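Local structure of glycine betaine/carnitine/choline ABC transporter (Staphylococcus aureus subsp. aureus Mu50, 3O66) at residues N46-S50 against S51-H55; T73-T76 against G77-E81. The protein probably serves as the substrate-binding component of an ABC transporter that takes up glycine betaine, carnitine or choline. All coordinates share one frame; numbering follows the deposited sequence. Where two conformers were deposited one is given.

Contact 1 (N46-S50 against S51-H55); sequences NNLGS and STIQH
Ser50 and Ile53 meet where strand 43-48 gives way to helix 51-60. Ser50 is the N-cap of that helix. Its OG accepts from the backbone N of Ile53 at 3.3 Å, with an N-H...O angle of 157°. The hydroxyl is brought over the first turn by a chi1 of 71°, which sets OG between the backbone N and the carbonyl carbon of Ser50. The side chain caps Ile53 N, and the carbonyl starts the regular helical bonding: Gln54 N donates to Ser50 O at 3.1 Å, with the donor tilted 17° from the carbonyl plane.

The packing around Ser50 is close. Ile53 lays CG1 alongside Ser50 OG at 3.4 Å. Gln54 CG rests 3.5 Å from Ser50 O. Beyond it, the amide NE2 reaches back to Ser51 OG at 3.2 Å, and the hydroxyl lies close to the amide plane. NE2 also donates to Val68 O, while OE1 bonds to Thr14 OG1. These partners fix the rotation of the buried amide and join the helix start to strands 12-16 and 65-70.

The contact with Leu48 is looser. Ile53 turns its other branch, CG2, to Leu48 and sits 3.9 Å from Leu48 CB. The two side chains cross obliquely, and their contacts are purely apolar. Leu48 CD1 comes 4.0 Å from Gln54 CA, so the leucine touches the helix at two successive residues. Ile53 and Thr52 are both exposed to solvent, Thr52 with its CB near Ser50 OG.

This is a serine N-cap, with apolar packing beside it, at a strand-to-helix junction. It opens the helix of a beta-alpha-beta crossover whose strands, 43-48 and 65-70, flank strand 12-16 in the sheet of a periplasmic-binding-protein-type domain.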
loop_
_atom_site.group_PDB
_atom_site.type_symbol
_atom_site.label_atom_id
_atom_site.label_comp_id
_atom_site.label_asym_id
_atom_site.label_seq_id
_atom_site.Cartn_x
_atom_site.Cartn_y
_atom_site.Cartn_z
ATOM N N ASN A 46 12.290 -12.829 -0.372
ATOM C CA ASN A 46 11.978 -11.875 0.678
ATOM C C ASN A 46 13.018 -10.765 0.763
ATOM O O ASN A 46 14.081 -10.851 0.140
ATOM C CB ASN A 46 11.880 -12.619 2.024
ATOM C CG ASN A 46 10.787 -12.058 2.927
ATOM O OD1 ASN A 46 10.360 -10.899 2.768
ATOM N ND2 ASN A 46 10.362 -12.859 3.913
ATOM N N ASN A 47 12.668 -9.723 1.522
ATOM C CA ASN A 47 13.526 -8.569 1.819
ATOM C C ASN A 47 14.041 -7.781 0.623
ATOM O O ASN A 47 15.176 -7.286 0.638
ATOM C CB ASN A 47 14.691 -8.984 2.724
ATOM C CG ASN A 47 14.218 -9.588 4.030
ATOM O OD1 ASN A 47 14.633 -10.684 4.394
ATOM N ND2 ASN A 47 13.333 -8.881 4.738
ATOM N N LEU A 48 13.220 -7.654 -0.413
ATOM C CA LEU A 48 13.648 -6.923 -1.605
ATOM C C LEU A 48 13.519 -5.430 -1.349
ATOM O O LEU A 48 12.635 -5.002 -0.581
ATOM C CB LEU A 48 12.833 -7.335 -2.828
ATOM C CG LEU A 48 12.843 -8.832 -3.184
ATOM C CD1 LEU A 48 12.160 -9.070 -4.517
ATOM C CD2 LEU A 48 14.297 -9.339 -3.211
ATOM N N GLY A 49 14.390 -4.643 -1.994
ATOM C CA GLY A 49 14.561 -3.227 -1.645
ATOM C C GLY A 49 13.510 -2.273 -2.194
ATOM O O GLY A 49 13.296 -1.209 -1.630
ATOM N N SER A 50 12.858 -2.651 -3.292
ATOM C CA SER A 50 11.877 -1.793 -3.988
ATOM C C SER A 50 11.021 -2.612 -4.938
ATOM O O SER A 50 11.318 -3.801 -5.184
ATOM C CB SER A 50 12.582 -0.705 -4.806
ATOM O OG SER A 50 13.224 -1.274 -5.935
ATOM N N SER A 51 9.983 -1.980 -5.497
ATOM C CA SER A 51 9.194 -2.639 -6.516
ATOM C C SER A 51 9.925 -2.761 -7.871
ATOM O O SER A 51 9.558 -3.602 -8.695
ATOM C CB SER A 51 7.802 -2.013 -6.645
ATOM O OG SER A 51 7.018 -2.318 -5.487
ATOM N N THR A 52 10.961 -1.947 -8.104
ATOM C CA THR A 52 11.851 -2.228 -9.229
ATOM C C THR A 52 12.499 -3.618 -9.063
ATOM O O THR A 52 12.585 -4.405 -10.025
ATOM C CB THR A 52 12.901 -1.121 -9.437
ATOM O OG1 THR A 52 12.220 0.107 -9.703
ATOM C CG2 THR A 52 13.823 -1.438 -10.613
ATOM N N ILE A 53 12.937 -3.927 -7.850
ATOM C CA ILE A 53 13.557 -5.233 -7.594
ATOM C C ILE A 53 12.496 -6.342 -7.743
ATOM O O ILE A 53 12.779 -7.405 -8.306
ATOM C CB ILE A 53 14.290 -5.303 -6.193
ATOM C CG1 ILE A 53 15.212 -4.079 -5.962
ATOM C CG2 ILE A 53 15.040 -6.628 -5.990
ATOM C CD1 ILE A 53 16.319 -3.858 -6.937
ATOM N N GLN A 54 11.273 -6.087 -7.268
ATOM C CA GLN A 54 10.197 -7.069 -7.420
ATOM C C GLN A 54 9.951 -7.325 -8.887
ATOM O O GLN A 54 9.826 -8.472 -9.281
ATOM C CB GLN A 54 8.885 -6.596 -6.786
ATOM C CG GLN A 54 8.945 -6.409 -5.278
ATOM C CD GLN A 54 7.552 -6.488 -4.685
ATOM O OE1 GLN A 54 7.078 -7.570 -4.331
ATOM N NE2 GLN A 54 6.893 -5.340 -4.578
ATOM N N HIS A 55 9.848 -6.234 -9.669
ATOM C CA HIS A 55 9.538 -6.296 -11.093
ATOM C C HIS A 55 10.593 -7.091 -11.850
ATOM O O HIS A 55 10.264 -7.974 -12.665
ATOM C CB HIS A 55 9.450 -4.886 -11.677
ATOM C CG HIS A 55 9.208 -4.860 -13.157
ATOM N ND1 HIS A 55 8.039 -5.332 -13.728
ATOM C CD2 HIS A 55 9.977 -4.419 -14.179
ATOM C CE1 HIS A 55 8.106 -5.184 -15.040
ATOM N NE2 HIS A 55 9.272 -4.636 -15.341
#

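Contact 2 (T73-T76 against G77-E81); sequences TDLT and GALKE
Leu75 and Leu79 touch through their CD1 methyls, 3.9 Å apart, at the end of helix 71-76. The two side chains approach at a slant. With chi1 at -176°, Leu75 CG lies anti to the backbone N, and CD1 comes back toward the loop that follows. The same methyl lies 3.7 Å from Glu81 CB, so it is shared by Leu79 and the aliphatic base of Glu81. Leu79 also packs on Phe98 and Phe102 of helix 87-102.

Asp74 turns its carboxylate to another side. OD1 reaches the methyl of Ala78 only loosely, at 4.0 Å. A water makes the polar link: it donates to Asp74 OD1 at 2.7 Å and accepts from Ala78 N. OD2 forms a salt bridge with Arg69, which anchors the other end of the carboxylate.

Thr76 stands on the exposed side. Its CG2 is 3.5 Å from Glu81 O, and its CA makes a C-H...O contact with that oxygen. Thr76 OG1 bonds back to Gly72 O.

Backbone bonds set the path of the loop. Gly77 N bonds to Thr73 O. The next two span longer intervals. Leu79 N meets Asp74 O almost head-on, with a C=O...N angle of 174°. Glu81 N donates to Leu75 O at 2.9 Å, in the carbonyl plane. The C-terminal end of the helix is thus closed by a type I beta turn from Gly77 to Lys80.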
loop_
_atom_site.group_PDB
_atom_site.type_symbol
_atom_site.label_atom_id
_atom_site.label_comp_id
_atom_site.label_asym_id
_atom_site.label_seq_id
_atom_site.Cartn_x
_atom_site.Cartn_y
_atom_site.Cartn_z
ATOM N N THR A 73 2.855 3.327 -8.529
ATOM C CA THR A 73 4.292 3.090 -8.594
ATOM C C THR A 73 4.606 2.383 -9.891
ATOM O O THR A 73 5.541 2.764 -10.599
ATOM C CB THR A 73 4.776 2.217 -7.455
ATOM O OG1 THR A 73 4.564 2.909 -6.218
ATOM C CG2 THR A 73 6.286 1.903 -7.639
ATOM N N ASP A 74 3.843 1.336 -10.196
ATOM C CA ASP A 74 4.177 0.535 -11.367
ATOM C C ASP A 74 3.799 1.177 -12.722
ATOM O O ASP A 74 4.428 0.889 -13.748
ATOM C CB ASP A 74 3.625 -0.870 -11.194
ATOM C CG ASP A 74 4.507 -1.709 -10.296
ATOM O OD1 ASP A 74 5.726 -1.796 -10.554
ATOM O OD2 ASP A 74 3.997 -2.251 -9.305
ATOM N N LEU A 75 2.783 2.043 -12.705
ATOM C CA LEU A 75 2.391 2.785 -13.893
ATOM C C LEU A 75 3.463 3.761 -14.380
ATOM O O LEU A 75 3.666 3.889 -15.592
ATOM C CB LEU A 75 1.055 3.514 -13.708
ATOM C CG LEU A 75 0.486 4.261 -14.921
ATOM C CD1 LEU A 75 0.274 3.328 -16.124
ATOM C CD2 LEU A 75 -0.811 4.948 -14.578
ATOM N N THR A 76 4.114 4.473 -13.460
ATOM C CA THR A 76 5.168 5.394 -13.865
ATOM C C THR A 76 6.571 4.770 -13.811
ATOM O O THR A 76 7.515 5.294 -14.409
ATOM C CB THR A 76 5.133 6.708 -13.051
ATOM O OG1 THR A 76 5.414 6.418 -11.685
ATOM C CG2 THR A 76 3.760 7.400 -13.176
ATOM N N GLY A 77 6.710 3.674 -13.069
ATOM C CA GLY A 77 7.975 2.980 -12.957
ATOM C C GLY A 77 8.086 1.971 -14.085
ATOM O O GLY A 77 8.468 2.323 -15.198
ATOM N N ALA A 78 7.722 0.723 -13.804
ATOM C CA ALA A 78 7.905 -0.358 -14.762
ATOM C C ALA A 78 7.269 -0.062 -16.133
ATOM O O ALA A 78 7.890 -0.303 -17.175
ATOM C CB ALA A 78 7.355 -1.657 -14.176
ATOM N N LEU A 79 6.053 0.490 -16.136
ATOM C CA LEU A 79 5.353 0.757 -17.393
ATOM C C LEU A 79 5.850 2.007 -18.112
ATOM O O LEU A 79 5.584 2.172 -19.303
ATOM C CB LEU A 79 3.845 0.830 -17.173
ATOM C CG LEU A 79 3.194 -0.501 -16.808
ATOM C CD1 LEU A 79 1.696 -0.312 -16.630
ATOM C CD2 LEU A 79 3.503 -1.553 -17.928
ATOM N N LYS A 80 6.569 2.878 -17.404
ATOM C CA LYS A 80 7.156 4.095 -18.003
ATOM C C LYS A 80 6.106 5.057 -18.569
ATOM O O LYS A 80 6.384 5.766 -19.547
ATOM C CB LYS A 80 8.141 3.731 -19.136
ATOM C CG LYS A 80 9.528 3.233 -18.723
ATOM C CD LYS A 80 10.209 2.535 -19.903
ATOM C CE LYS A 80 11.640 3.031 -20.152
ATOM N NZ LYS A 80 12.690 2.164 -19.541
ATOM N N GLU A 81 4.910 5.084 -17.978
ATOM C CA GLU A 81 3.803 5.895 -18.510
ATOM C C GLU A 81 3.621 7.149 -17.659
ATOM O O GLU A 81 4.213 7.275 -16.594
ATOM C CB GLU A 81 2.484 5.094 -18.565
ATOM C CG GLU A 81 2.498 3.831 -19.457
ATOM C CD GLU A 81 2.530 4.127 -20.972
ATOM O OE1 GLU A 81 2.512 5.312 -21.379
ATOM O OE2 GLU A 81 2.564 3.163 -21.765
HETATM O O HOH W 1 7.898 -0.276 -10.975
#

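How the contacts relate
Contact 1 starts a helix, and contact 2 finishes one. Both lie in the same lobe, with centres about 14 Å apart, and they meet where His55 CE1 packs on Ala78 CB at 3.7 Å. Contact 1 is a surface contact with one buried residue, Gln54. Contact 2 is partly buried, with Asp74, Leu75 and Leu79 inside. Their chemistry follows the helix ends: a serine side chain accepts from a backbone N-H of the first turn in contact 1, whereas loop N-H groups serve helix carbonyls in contact 2. Arg69 connects them, touching Ser51, Gln54 and His55 and pairing with Asp74. Helix 87-102 backs both, through Phe102 against His55 and Leu79.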